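Local atomic coordinates of 3-dehydroshikimate dehydratase (Pseudomonas putida, PDB entry 5HMQ), a protein that converts 3-dehydroshikimate into protocatechuate with the help of a divalent metal cation, a step in the breakdown of quinate and shikimate. Residues Glu18-Ile23 with Gln50-Leu55; Arg46-Met51 with Gln91-Asp96; Ala24-Asp29 with Gln254-Gly259; Val285-Pro290 with Ala381-Gly386; Arg404-Ser409 with Asp456-Phe461. One frame throughout, in Å; residues are numbered along the deposited sequence.

How the interactions relate
Interactions 1, 2 and 3 follow the outer helices of the catalytic TIM barrel. Interactions 1 and 2 share helix 45-55, interactions 1 and 3 share helix 16-25, and each pair has its centres about 11 Å apart. Interaction 3 comes nearest to the catalytic metal: the side chain of Phe28 lies about 11 Å from those of Gln193 and Glu241. Helix 252-276 then leads out of the barrel toward the dioxygenase-like half. There Asp258 OD2 of interaction 3 lies 2.7 Å from Ser457 OG of interaction 5, a probable hydrogen bond, while Ala26 O lies 3.7 Å from Arg385 NH1 of interaction 4, a packing contact. Interactions 4 and 5, with centres about 16 Å apart, lie away from both metal sites.

Interaction 1 of 5, residues Glu18-Ile23 with Gln50-Leu55; sequences EKLEAI and QMCADL
Leu20 packs against Met51, Cys52 and Leu55 where helices 16-25 and 45-55, neighbouring outer helices of the TIM barrel that follow strands 6-8 and 30-34, lie side by side. The short segments run nearly parallel, their axes 10.1 Å apart and inclined at -22°, a spacing bridged by side chains. The side-chain contacts are apolar, and one methyl also rests on backbone polar atoms. Leu20 sends CD1 to the selenomethionine methyl at position 51, with Leu20 CD1 to Met51 CE at 3.7 Å and the two side chains at about a right angle; a bend at chi3 (-69°) turns that methyl back toward the leucine. Leu20 CD1 and Leu20 CD2 each lie 4.0 Å from Cys52 SG. On its inner side the leucine continues onto Val31 of strand 30-34, linking the helix pair to the barrel wall. Nearer the surface, Leu55 reaches back across the groove and touches the aliphatic part of Glu21, with Leu55 CD2 4.0 Å from Glu21 CG. Its other methyl, Leu55 CD1, rests 3.6 Å from the carbonyl oxygen Leu20 O.

Interaction 2 of 5, residues Arg46-Met51 with Gln91-Asp96; sequences RQVRQM and QELGTD
Arg46 and Arg49, one turn apart on helix 45-55, bring their backbone close to the end of helix 76-93, with CA atoms 5.1 Å apart for Arg46 and Glu92 and 4.9 Å for Arg49 and Leu93. At this spacing Arg46 CA makes a CA-H...O contact of 3.5 Å with Glu92 O. A water adds a polar link, accepting from Arg46 N and donating to Glu92 OE1, each 3.1 Å away; a bend at chi2 (-80°) carries the glutamate carboxylate round to it. The Arg46 guanidinium instead leads away from the contact.

Arg49 does most of the touching. Its chain is fully extended from CG to NE and runs alongside the last carbonyls of the neighbouring helix, with Arg49 CB 3.3 Å from Leu93 O and Arg49 CD 3.6 Å from Glu92 O. Gly94, where positive phi (84°) ends the helix, places its CA 3.6 Å above the centre of one guanidinium face. On the buried side Val48 and Leu93 lie side by side, Val48 CB meeting Leu93 CD2 at 3.9 Å, and both continue onto Leu38 of helix 35-40.

Because the carbonyls of Gln91, Glu92 and Leu93 gather round Arg49 without hydrogen-bonding to it across the contact, its positive charge probably acts through longer-range attraction to the negative end of the helix dipole.

Interaction 3 of 5, residues Ala24-Asp29 with Gln254-Gly259; sequences AAAGFD and QNAADG
Ala26 and Phe28 bear on Ala256 where the first and last outer helices of the TIM barrel, 16-25 and 252-276, come together to close the ring of helices. A Schellman motif ends the first of them: Gly27, with phi at 99°, turns the chain and its N bonds back to Ala24 O at 3.0 Å, while Phe28 N probably bonds to Ile23 O.

Toward solvent the fit is looser. Ala257 turns its methyl away from the facing segment, so it adds little beyond its backbone N near Ala26 CB.

The tight part is made of small residues and one ring. Ala26 directs its methyl at the opposing helix, and the CB atoms of Ala26 and Ala256 meet at 3.8 Å, in keeping with the approach of the CA atoms of Ala26 and Ala257 to 4.9 Å. Just inside, Phe28 CZ reaches 3.7 Å from Gly259 C, where the backbone carries no side chain. The ring also packs on Leu260 and Leu263 of the same helix, in the buried interior. The closest approach is again made by this ring, whose edge is met by Ala256 O near the ring plane, with Phe28 CE2 to Ala256 O at 3.2 Å.

Interaction 4 of 5, residues Val285-Pro290 with Ala381-Gly386; sequences VLFSPP and ATAFRG
A 2.8 Å bond from Gly386 N to Ala381 O closes the helix end that presents Ala383 and Phe384 to Phe287 and Pro289. Arg385 N bonds back to Thr382 O as well, and Arg385, with positive phi (66°), is the C-prime residue of this Schellman motif.

The two phenylalanines form a T-shaped pair in which Phe287 turns an edge to the face of Phe384. Their centroids are 5.5 Å apart and their planes stand at 76°, with Phe287 CE2 above the Phe384 ring near its rim. Phe287 CZ also comes to 3.4 Å from Ala383 O, at a slant to the ring. Pro289 fills the adjoining side: its CG lies 3.6 Å from Phe384 CE2, and its CB is 3.8 Å from Ala383 CB. The alanine methyl faces both Pro289 and the Phe287 ring, with Pro290 CD at the margin.

Around this largely apolar patch, Phe384 O accepts from Arg261 NE and Phe287 N donates to Glu267 OE1, both on helix 252-276. The linker that follows this helix thus packs on the Schellman-capped end of helix 374-383 of the first VOC module, joining the TIM-barrel half to the dioxygenase-like half.

Interaction 5 of 5, residues Arg404-Ser409 with Asp456-Phe461; sequences RAPDGS and DSWVLF
Pro406 is clasped in the angle between Trp458 and Phe461, one turn apart on helix 455-465, and its ring presents CH groups to both aromatic faces. Pro406 CD stands 3.5 Å from the centroid of the Trp458 six-membered ring and 3.7 Å from that of Phe461, in each case nearly on the ring normal, making two CH-pi contacts from a single carbon. Pro406 CG lies over the centre of the indole, and Pro406 CB covers Trp458 NE1 at 3.4 Å, burying a nitrogen that has no partner in the model.

Asp407 comes to the tryptophan differently, at its rim: OD1 lies 3.4 Å from Trp458 CH2, near the indole plane, with the carboxylate turned 56° to it. Ser409 OG approaches this oxygen on its syn side, though at 2.5 Å from Asp407 OD1 the modelled bond is doubtfully short. Arg404 O lies 3.5 Å from Phe461 CE1, at a slant to the ring, and Ala405 CB fills in beside Trp458 CH2. Phe247 of the second subunit packs on both Asp407 and Trp458, so the cluster reaches the dimer interface.

Here the hairpin loop between antiparallel strands 402-404 and 410-414 of the first VOC module docks its proline onto a helix of the second, joining the paired modules of the dioxygenase-like half.

Interaction 1 of 5, residues Glu18-Ile23 with Gln50-Leu55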
# COMPACT_ATOMS: atom_id res chain seq x y z
N GLU C 18 -12.34 -8.00 -12.28
CA GLU C 18 -12.17 -6.78 -11.49
C GLU C 18 -11.41 -5.72 -12.26
O GLU C 18 -11.76 -4.54 -12.22
CB GLU C 18 -11.46 -7.11 -10.17
CG GLU C 18 -12.36 -7.75 -9.13
CD GLU C 18 -11.58 -8.45 -8.03
OE1 GLU C 18 -10.33 -8.41 -8.07
OE2 GLU C 18 -12.22 -9.03 -7.12
N LYS C 19 -10.36 -6.13 -12.98
CA LYS C 19 -9.60 -5.18 -13.79
C LYS C 19 -10.46 -4.58 -14.89
O LYS C 19 -10.49 -3.35 -15.08
CB LYS C 19 -8.36 -5.85 -14.38
CG LYS C 19 -7.32 -6.27 -13.36
CD LYS C 19 -6.09 -6.88 -14.04
CE LYS C 19 -5.06 -7.34 -13.01
NZ LYS C 19 -3.79 -7.79 -13.64
N LEU C 20 -11.19 -5.43 -15.62
CA LEU C 20 -11.98 -4.94 -16.74
C LEU C 20 -13.08 -3.99 -16.28
O LEU C 20 -13.36 -2.98 -16.95
CB LEU C 20 -12.59 -6.10 -17.52
CG LEU C 20 -11.62 -7.08 -18.18
CD1 LEU C 20 -12.37 -8.25 -18.78
CD2 LEU C 20 -10.79 -6.37 -19.24
N GLU C 21 -13.71 -4.28 -15.14
CA GLU C 21 -14.72 -3.36 -14.62
C GLU C 21 -14.10 -2.04 -14.18
O GLU C 21 -14.66 -0.98 -14.46
CB GLU C 21 -15.51 -4.00 -13.48
CG GLU C 21 -16.44 -5.11 -13.94
CD GLU C 21 -17.05 -5.87 -12.78
OE1 GLU C 21 -16.88 -5.43 -11.62
OE2 GLU C 21 -17.75 -6.86 -13.02
N ALA C 22 -12.95 -2.09 -13.51
CA ALA C 22 -12.28 -0.86 -13.11
C ALA C 22 -11.85 -0.04 -14.33
O ALA C 22 -11.97 1.19 -14.35
CB ALA C 22 -11.08 -1.17 -12.22
N ILE C 23 -11.33 -0.72 -15.36
CA ILE C 23 -10.90 -0.03 -16.57
C ILE C 23 -12.07 0.70 -17.22
O ILE C 23 -11.96 1.87 -17.62
CB ILE C 23 -10.23 -1.02 -17.54
CG1 ILE C 23 -8.89 -1.50 -16.99
CG2 ILE C 23 -10.05 -0.39 -18.91
CD1 ILE C 23 -8.31 -2.69 -17.72
N GLN C 50 -16.98 -11.27 -24.18
CA GLN C 50 -18.33 -10.87 -23.79
C GLN C 50 -18.30 -9.83 -22.67
O GLN C 50 -19.09 -8.88 -22.69
CB GLN C 50 -19.14 -12.10 -23.36
CG GLN C 50 -20.61 -11.81 -23.14
CD GLN C 50 -21.30 -11.34 -24.41
OE1 GLN C 50 -21.24 -12.01 -25.44
NE2 GLN C 50 -21.95 -10.19 -24.34
N MSE C 51 -17.40 -9.99 -21.70
CA MSE C 51 -17.28 -9.02 -20.61
C MSE C 51 -16.93 -7.63 -21.14
O MSE C 51 -17.50 -6.63 -20.70
CB MSE C 51 -16.23 -9.47 -19.60
CG MSE C 51 -16.67 -10.61 -18.69
SE MSE C 51 -15.47 -10.89 -17.17
CE MSE C 51 -13.90 -11.56 -18.11
N CYS C 52 -15.99 -7.57 -22.09
CA CYS C 52 -15.59 -6.27 -22.63
C CYS C 52 -16.71 -5.64 -23.45
O CYS C 52 -16.91 -4.42 -23.40
CB CYS C 52 -14.33 -6.43 -23.49
SG CYS C 52 -12.86 -6.92 -22.56
N ALA C 53 -17.45 -6.45 -24.21
CA ALA C 53 -18.59 -5.92 -24.95
C ALA C 53 -19.68 -5.40 -24.01
O ALA C 53 -20.27 -4.34 -24.24
CB ALA C 53 -19.15 -6.98 -25.89
N ASP C 54 -19.95 -6.15 -22.93
CA ASP C 54 -20.95 -5.72 -21.96
C ASP C 54 -20.52 -4.44 -21.24
O ASP C 54 -21.36 -3.60 -20.90
CB ASP C 54 -21.22 -6.84 -20.96
CG ASP C 54 -21.89 -8.04 -21.60
OD1 ASP C 54 -22.40 -7.90 -22.73
OD2 ASP C 54 -21.92 -9.12 -20.98
N LEU C 55 -19.22 -4.29 -20.98
CA LEU C 55 -18.74 -3.10 -20.29
C LEU C 55 -18.50 -1.92 -21.23
O LEU C 55 -18.27 -0.81 -20.76
CB LEU C 55 -17.45 -3.41 -19.53
CG LEU C 55 -17.59 -4.39 -18.37
CD1 LEU C 55 -16.23 -4.92 -17.94
CD2 LEU C 55 -18.31 -3.74 -17.21

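Interaction 2 of 5, residues Arg46-Met51 with Gln91-Asp96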
# COMPACT_ATOMS: atom_id res chain seq x y z
N ARG C 46 -13.58 -16.32 -24.98
CA ARG C 46 -14.79 -15.71 -25.51
C ARG C 46 -15.60 -15.04 -24.41
O ARG C 46 -16.24 -14.01 -24.64
CB ARG C 46 -15.61 -16.76 -26.24
CG ARG C 46 -16.94 -16.24 -26.74
CD ARG C 46 -17.66 -17.30 -27.53
NE ARG C 46 -18.60 -16.73 -28.46
CZ ARG C 46 -19.91 -17.00 -28.42
NH1 ARG C 46 -20.41 -17.83 -27.51
NH2 ARG C 46 -20.73 -16.42 -29.31
N GLN C 47 -15.58 -15.61 -23.20
CA GLN C 47 -16.22 -14.94 -22.07
C GLN C 47 -15.53 -13.62 -21.75
O GLN C 47 -16.18 -12.67 -21.29
CB GLN C 47 -16.23 -15.86 -20.85
CG GLN C 47 -17.19 -17.03 -21.01
CD GLN C 47 -17.13 -18.01 -19.85
OE1 GLN C 47 -16.10 -18.63 -19.60
NE2 GLN C 47 -18.24 -18.14 -19.13
N VAL C 48 -14.21 -13.53 -21.97
CA VAL C 48 -13.53 -12.24 -21.84
C VAL C 48 -14.06 -11.26 -22.88
O VAL C 48 -14.33 -10.10 -22.58
CB VAL C 48 -12.01 -12.42 -21.95
CG1 VAL C 48 -11.31 -11.07 -21.89
CG2 VAL C 48 -11.51 -13.33 -20.85
N ARG C 49 -14.22 -11.73 -24.12
CA ARG C 49 -14.79 -10.89 -25.17
C ARG C 49 -16.18 -10.40 -24.79
O ARG C 49 -16.53 -9.25 -25.06
CB ARG C 49 -14.83 -11.66 -26.49
CG ARG C 49 -15.44 -10.88 -27.64
CD ARG C 49 -15.45 -11.71 -28.92
NE ARG C 49 -15.76 -10.90 -30.09
CZ ARG C 49 -15.73 -11.35 -31.34
NH1 ARG C 49 -15.42 -12.61 -31.58
NH2 ARG C 49 -16.03 -10.54 -32.34
N GLN C 50 -16.98 -11.27 -24.18
CA GLN C 50 -18.33 -10.87 -23.79
C GLN C 50 -18.30 -9.83 -22.67
O GLN C 50 -19.09 -8.88 -22.69
CB GLN C 50 -19.14 -12.10 -23.36
CG GLN C 50 -20.61 -11.81 -23.14
CD GLN C 50 -21.30 -11.34 -24.41
OE1 GLN C 50 -21.24 -12.01 -25.44
NE2 GLN C 50 -21.95 -10.19 -24.34
N MSE C 51 -17.40 -9.99 -21.70
CA MSE C 51 -17.28 -9.02 -20.61
C MSE C 51 -16.93 -7.63 -21.14
O MSE C 51 -17.50 -6.63 -20.70
CB MSE C 51 -16.23 -9.47 -19.60
CG MSE C 51 -16.67 -10.61 -18.69
SE MSE C 51 -15.47 -10.89 -17.17
CE MSE C 51 -13.90 -11.56 -18.11
N GLN C 91 -8.75 -14.31 -32.09
CA GLN C 91 -10.06 -14.34 -32.74
C GLN C 91 -11.16 -14.71 -31.76
O GLN C 91 -12.30 -14.27 -31.92
CB GLN C 91 -10.03 -15.27 -33.94
CG GLN C 91 -9.42 -14.61 -35.17
CD GLN C 91 -9.22 -15.56 -36.33
OE1 GLN C 91 -9.23 -16.78 -36.17
NE2 GLN C 91 -9.02 -15.00 -37.52
N GLU C 92 -10.85 -15.50 -30.73
CA GLU C 92 -11.85 -15.72 -29.68
C GLU C 92 -11.99 -14.50 -28.78
O GLU C 92 -13.07 -14.27 -28.23
CB GLU C 92 -11.49 -16.95 -28.85
CG GLU C 92 -11.43 -18.24 -29.64
CD GLU C 92 -12.82 -18.81 -29.86
OE1 GLU C 92 -13.76 -18.40 -29.12
OE2 GLU C 92 -12.98 -19.68 -30.74
N LEU C 93 -10.93 -13.71 -28.62
CA LEU C 93 -11.00 -12.48 -27.85
C LEU C 93 -11.67 -11.35 -28.62
O LEU C 93 -12.21 -10.43 -27.99
CB LEU C 93 -9.60 -12.04 -27.42
CG LEU C 93 -8.91 -12.90 -26.36
CD1 LEU C 93 -7.47 -12.46 -26.18
CD2 LEU C 93 -9.67 -12.83 -25.05
N GLY C 94 -11.66 -11.39 -29.95
CA GLY C 94 -12.20 -10.30 -30.73
C GLY C 94 -11.25 -9.15 -30.94
O GLY C 94 -11.69 -8.01 -31.12
N THR C 95 -9.95 -9.41 -30.93
CA THR C 95 -8.93 -8.40 -31.18
C THR C 95 -8.13 -8.81 -32.41
O THR C 95 -8.10 -9.99 -32.78
CB THR C 95 -8.01 -8.22 -29.96
OG1 THR C 95 -7.19 -7.06 -30.14
CG2 THR C 95 -7.11 -9.44 -29.77
N ASP C 96 -7.49 -7.83 -33.05
CA ASP C 96 -6.79 -8.09 -34.30
C ASP C 96 -5.32 -7.69 -34.26
O ASP C 96 -4.65 -7.75 -35.30
CB ASP C 96 -7.49 -7.37 -35.45
CG ASP C 96 -7.14 -5.89 -35.53
OD1 ASP C 96 -6.96 -5.26 -34.47
OD2 ASP C 96 -7.04 -5.37 -36.66
O HOH W 1 -12.90 -19.03 -26.21

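Interaction 3 of 5, residues Ala24-Asp29 with Gln254-Gly259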
# COMPACT_ATOMS: atom_id res chain seq x y z
N ALA C 24 -13.21 0.02 -17.33
CA ALA C 24 -14.40 0.65 -17.91
C ALA C 24 -14.92 1.77 -17.02
O ALA C 24 -15.28 2.85 -17.51
CB ALA C 24 -15.49 -0.40 -18.16
N ALA C 25 -14.99 1.53 -15.70
CA ALA C 25 -15.51 2.54 -14.78
C ALA C 25 -14.66 3.81 -14.79
O ALA C 25 -15.19 4.90 -14.55
CB ALA C 25 -15.59 1.97 -13.37
N ALA C 26 -13.36 3.68 -15.06
CA ALA C 26 -12.49 4.85 -15.10
C ALA C 26 -12.65 5.67 -16.37
O ALA C 26 -12.13 6.79 -16.43
CB ALA C 26 -11.03 4.41 -14.96
N GLY C 27 -13.35 5.16 -17.37
CA GLY C 27 -13.58 5.88 -18.60
C GLY C 27 -12.66 5.53 -19.76
O GLY C 27 -12.62 6.28 -20.74
N PHE C 28 -11.93 4.42 -19.67
CA PHE C 28 -11.11 3.98 -20.79
C PHE C 28 -11.99 3.48 -21.94
O PHE C 28 -13.12 3.03 -21.74
CB PHE C 28 -10.16 2.86 -20.36
CG PHE C 28 -9.00 3.33 -19.55
CD1 PHE C 28 -7.84 3.78 -20.16
CD2 PHE C 28 -9.05 3.30 -18.17
CE1 PHE C 28 -6.76 4.20 -19.41
CE2 PHE C 28 -7.97 3.72 -17.41
CZ PHE C 28 -6.83 4.17 -18.03
N ASP C 29 -11.44 3.56 -23.15
CA ASP C 29 -12.10 3.00 -24.32
C ASP C 29 -11.67 1.58 -24.61
O ASP C 29 -12.46 0.79 -25.13
CB ASP C 29 -11.83 3.87 -25.55
CG ASP C 29 -12.17 5.33 -25.33
OD1 ASP C 29 -13.38 5.66 -25.28
OD2 ASP C 29 -11.24 6.15 -25.22
N GLN C 254 -8.65 2.92 -8.06
CA GLN C 254 -7.91 4.18 -8.03
C GLN C 254 -6.74 4.17 -9.00
O GLN C 254 -6.41 5.21 -9.59
CB GLN C 254 -7.43 4.48 -6.61
CG GLN C 254 -8.29 5.51 -5.89
CD GLN C 254 -8.30 6.85 -6.59
OE1 GLN C 254 -7.27 7.31 -7.10
NE2 GLN C 254 -9.47 7.49 -6.64
N ASN C 255 -6.09 3.01 -9.18
CA ASN C 255 -5.05 2.92 -10.20
C ASN C 255 -5.62 3.17 -11.59
O ASN C 255 -5.01 3.88 -12.40
CB ASN C 255 -4.36 1.56 -10.14
CG ASN C 255 -3.33 1.48 -9.02
OD1 ASN C 255 -2.98 2.48 -8.41
ND2 ASN C 255 -2.82 0.28 -8.78
N ALA C 256 -6.80 2.60 -11.88
CA ALA C 256 -7.42 2.83 -13.18
C ALA C 256 -7.81 4.29 -13.35
O ALA C 256 -7.62 4.87 -14.43
CB ALA C 256 -8.65 1.92 -13.33
N ALA C 257 -8.36 4.91 -12.30
CA ALA C 257 -8.72 6.32 -12.38
C ALA C 257 -7.49 7.19 -12.56
O ALA C 257 -7.49 8.13 -13.37
CB ALA C 257 -9.50 6.73 -11.14
N ASP C 258 -6.42 6.90 -11.81
CA ASP C 258 -5.17 7.63 -11.98
C ASP C 258 -4.63 7.48 -13.40
O ASP C 258 -4.11 8.44 -13.98
CB ASP C 258 -4.13 7.16 -10.97
CG ASP C 258 -4.40 7.67 -9.56
OD1 ASP C 258 -5.25 8.57 -9.40
OD2 ASP C 258 -3.75 7.17 -8.62
N GLY C 259 -4.73 6.27 -13.96
CA GLY C 259 -4.27 6.06 -15.32
C GLY C 259 -4.98 6.95 -16.33
O GLY C 259 -4.34 7.62 -17.14

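Interaction 4 of 5, residues Val285-Pro290 with Ala381-Gly386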
# COMPACT_ATOMS: atom_id res chain seq x y z
N VAL C 285 -8.91 16.59 -30.63
CA VAL C 285 -8.17 15.35 -30.43
C VAL C 285 -7.67 15.27 -28.99
O VAL C 285 -7.97 14.32 -28.27
CB VAL C 285 -7.00 15.22 -31.42
CG1 VAL C 285 -6.19 13.97 -31.11
CG2 VAL C 285 -7.51 15.18 -32.85
N LEU C 286 -6.90 16.27 -28.58
CA LEU C 286 -6.23 16.25 -27.28
C LEU C 286 -7.06 17.00 -26.24
O LEU C 286 -7.55 18.10 -26.51
CB LEU C 286 -4.84 16.87 -27.39
CG LEU C 286 -3.92 16.15 -28.38
CD1 LEU C 286 -2.58 16.85 -28.51
CD2 LEU C 286 -3.72 14.69 -27.99
N PHE C 287 -7.23 16.38 -25.07
CA PHE C 287 -7.92 16.99 -23.94
C PHE C 287 -7.44 18.43 -23.73
O PHE C 287 -6.24 18.69 -23.67
CB PHE C 287 -7.68 16.15 -22.68
CG PHE C 287 -8.62 16.46 -21.54
CD1 PHE C 287 -9.98 16.29 -21.68
CD2 PHE C 287 -8.12 16.88 -20.32
CE1 PHE C 287 -10.84 16.55 -20.63
CE2 PHE C 287 -8.98 17.15 -19.26
CZ PHE C 287 -10.34 16.98 -19.42
N SER C 288 -8.40 19.35 -23.65
CA SER C 288 -8.11 20.78 -23.52
C SER C 288 -8.96 21.36 -22.39
O SER C 288 -9.96 22.03 -22.64
CB SER C 288 -8.34 21.52 -24.84
OG SER C 288 -9.65 21.28 -25.34
N PRO C 289 -8.58 21.10 -21.14
CA PRO C 289 -9.36 21.60 -20.01
C PRO C 289 -9.05 23.07 -19.76
O PRO C 289 -8.12 23.62 -20.36
CB PRO C 289 -8.89 20.72 -18.85
CG PRO C 289 -7.47 20.43 -19.19
CD PRO C 289 -7.40 20.34 -20.70
N PRO C 290 -9.82 23.74 -18.90
CA PRO C 290 -9.49 25.12 -18.54
C PRO C 290 -8.11 25.22 -17.93
O PRO C 290 -7.72 24.37 -17.12
CB PRO C 290 -10.58 25.49 -17.52
CG PRO C 290 -11.69 24.54 -17.76
CD PRO C 290 -11.05 23.27 -18.24
N ALA C 381 -10.45 21.38 -11.97
CA ALA C 381 -10.46 20.25 -11.05
C ALA C 381 -11.55 19.25 -11.42
O ALA C 381 -11.35 18.03 -11.31
CB ALA C 381 -10.64 20.74 -9.62
N THR C 382 -12.71 19.75 -11.85
CA THR C 382 -13.78 18.87 -12.31
C THR C 382 -13.41 18.18 -13.61
O THR C 382 -13.71 16.99 -13.81
CB THR C 382 -15.08 19.65 -12.46
OG1 THR C 382 -15.41 20.28 -11.21
CG2 THR C 382 -16.22 18.74 -12.89
N ALA C 383 -12.75 18.90 -14.53
CA ALA C 383 -12.36 18.31 -15.80
C ALA C 383 -11.40 17.14 -15.61
O ALA C 383 -11.46 16.16 -16.37
CB ALA C 383 -11.74 19.37 -16.71
N PHE C 384 -10.52 17.22 -14.61
CA PHE C 384 -9.65 16.12 -14.27
C PHE C 384 -10.29 15.18 -13.26
O PHE C 384 -9.58 14.37 -12.64
CB PHE C 384 -8.30 16.64 -13.76
CG PHE C 384 -7.40 17.13 -14.85
CD1 PHE C 384 -6.71 16.24 -15.65
CD2 PHE C 384 -7.23 18.49 -15.06
CE1 PHE C 384 -5.88 16.69 -16.66
CE2 PHE C 384 -6.39 18.95 -16.07
CZ PHE C 384 -5.72 18.05 -16.86
N ARG C 385 -11.60 15.28 -13.07
CA ARG C 385 -12.40 14.31 -12.33
C ARG C 385 -12.04 14.28 -10.85
O ARG C 385 -12.06 13.23 -10.21
CB ARG C 385 -12.29 12.92 -12.95
CG ARG C 385 -12.70 12.93 -14.41
CD ARG C 385 -12.23 11.70 -15.15
NE ARG C 385 -12.55 11.80 -16.57
CZ ARG C 385 -13.39 10.99 -17.21
NH1 ARG C 385 -13.99 10.00 -16.55
NH2 ARG C 385 -13.62 11.16 -18.50
N GLY C 386 -11.72 15.44 -10.29
CA GLY C 386 -11.71 15.57 -8.85
C GLY C 386 -13.12 15.70 -8.34
O GLY C 386 -14.06 15.93 -9.10

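Interaction 5 of 5, residues Arg404-Ser409 with Asp456-Phe461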
# COMPACT_ATOMS: atom_id res chain seq x y z
N ARG C 404 -11.90 18.02 -3.11
CA ARG C 404 -11.49 16.98 -2.18
C ARG C 404 -10.08 16.50 -2.53
O ARG C 404 -9.81 16.16 -3.68
CB ARG C 404 -12.49 15.82 -2.20
CG ARG C 404 -12.24 14.70 -1.19
CD ARG C 404 -12.85 13.38 -1.66
NE ARG C 404 -12.78 12.32 -0.65
CZ ARG C 404 -11.81 11.42 -0.55
NH1 ARG C 404 -10.80 11.41 -1.40
NH2 ARG C 404 -11.87 10.50 0.41
N ALA C 405 -9.20 16.48 -1.54
CA ALA C 405 -7.86 15.95 -1.70
C ALA C 405 -7.90 14.43 -1.55
O ALA C 405 -8.90 13.88 -1.09
CB ALA C 405 -6.93 16.57 -0.65
N PRO C 406 -6.84 13.71 -1.99
CA PRO C 406 -6.92 12.24 -2.00
C PRO C 406 -7.32 11.64 -0.66
O PRO C 406 -7.97 10.59 -0.64
CB PRO C 406 -5.50 11.82 -2.40
CG PRO C 406 -5.03 12.95 -3.24
CD PRO C 406 -5.59 14.19 -2.61
N ASP C 407 -6.96 12.27 0.45
CA ASP C 407 -7.40 11.80 1.75
C ASP C 407 -8.77 12.42 2.01
O ASP C 407 -9.55 12.59 1.08
CB ASP C 407 -6.37 12.16 2.84
CG ASP C 407 -6.23 13.66 3.04
OD1 ASP C 407 -6.43 14.42 2.08
OD2 ASP C 407 -5.88 14.07 4.17
N GLY C 408 -9.09 12.75 3.25
CA GLY C 408 -10.38 13.34 3.48
C GLY C 408 -10.40 14.86 3.46
O GLY C 408 -11.48 15.46 3.38
N SER C 409 -9.22 15.48 3.48
CA SER C 409 -9.11 16.93 3.54
C SER C 409 -9.63 17.62 2.28
O SER C 409 -9.72 17.04 1.20
CB SER C 409 -7.66 17.34 3.79
OG SER C 409 -6.80 16.84 2.77
N ASP C 456 2.68 8.80 -5.51
CA ASP C 456 2.55 9.07 -6.94
C ASP C 456 1.15 9.55 -7.28
O ASP C 456 0.98 10.40 -8.16
CB ASP C 456 2.92 7.82 -7.76
CG ASP C 456 4.41 7.53 -7.72
OD1 ASP C 456 5.19 8.47 -7.44
OD2 ASP C 456 4.80 6.38 -8.01
N SER C 457 0.13 9.02 -6.60
CA SER C 457 -1.23 9.48 -6.83
C SER C 457 -1.39 10.94 -6.40
O SER C 457 -2.05 11.73 -7.09
CB SER C 457 -2.22 8.59 -6.08
OG SER C 457 -3.55 8.85 -6.49
N TRP C 458 -0.80 11.31 -5.26
CA TRP C 458 -0.83 12.71 -4.84
C TRP C 458 -0.07 13.60 -5.81
O TRP C 458 -0.50 14.73 -6.09
CB TRP C 458 -0.25 12.85 -3.43
CG TRP C 458 -1.21 12.55 -2.32
CD1 TRP C 458 -1.57 11.32 -1.87
CD2 TRP C 458 -1.93 13.50 -1.52
NE1 TRP C 458 -2.47 11.44 -0.83
CE2 TRP C 458 -2.71 12.77 -0.60
CE3 TRP C 458 -1.99 14.90 -1.50
CZ2 TRP C 458 -3.53 13.39 0.33
CZ3 TRP C 458 -2.81 15.51 -0.57
CH2 TRP C 458 -3.57 14.75 0.33
N VAL C 459 1.06 13.12 -6.33
CA VAL C 459 1.84 13.91 -7.28
C VAL C 459 1.01 14.23 -8.51
O VAL C 459 0.93 15.38 -8.96
CB VAL C 459 3.14 13.18 -7.64
CG1 VAL C 459 3.83 13.86 -8.81
CG2 VAL C 459 4.08 13.11 -6.44
N LEU C 460 0.37 13.20 -9.09
CA LEU C 460 -0.47 13.41 -10.26
C LEU C 460 -1.67 14.29 -9.92
O LEU C 460 -2.12 15.09 -10.75
CB LEU C 460 -0.92 12.07 -10.83
CG LEU C 460 -1.90 12.11 -12.00
CD1 LEU C 460 -1.33 12.95 -13.14
CD2 LEU C 460 -2.20 10.71 -12.47
N PHE C 461 -2.21 14.14 -8.71
CA PHE C 461 -3.35 14.96 -8.29
C PHE C 461 -3.01 16.44 -8.38
O PHE C 461 -3.78 17.23 -8.95
CB PHE C 461 -3.76 14.56 -6.87
CG PHE C 461 -4.76 15.48 -6.23
CD1 PHE C 461 -6.12 15.31 -6.45
CD2 PHE C 461 -4.35 16.51 -5.39
CE1 PHE C 461 -7.04 16.15 -5.86
CE2 PHE C 461 -5.27 17.35 -4.80
CZ PHE C 461 -6.62 17.17 -5.03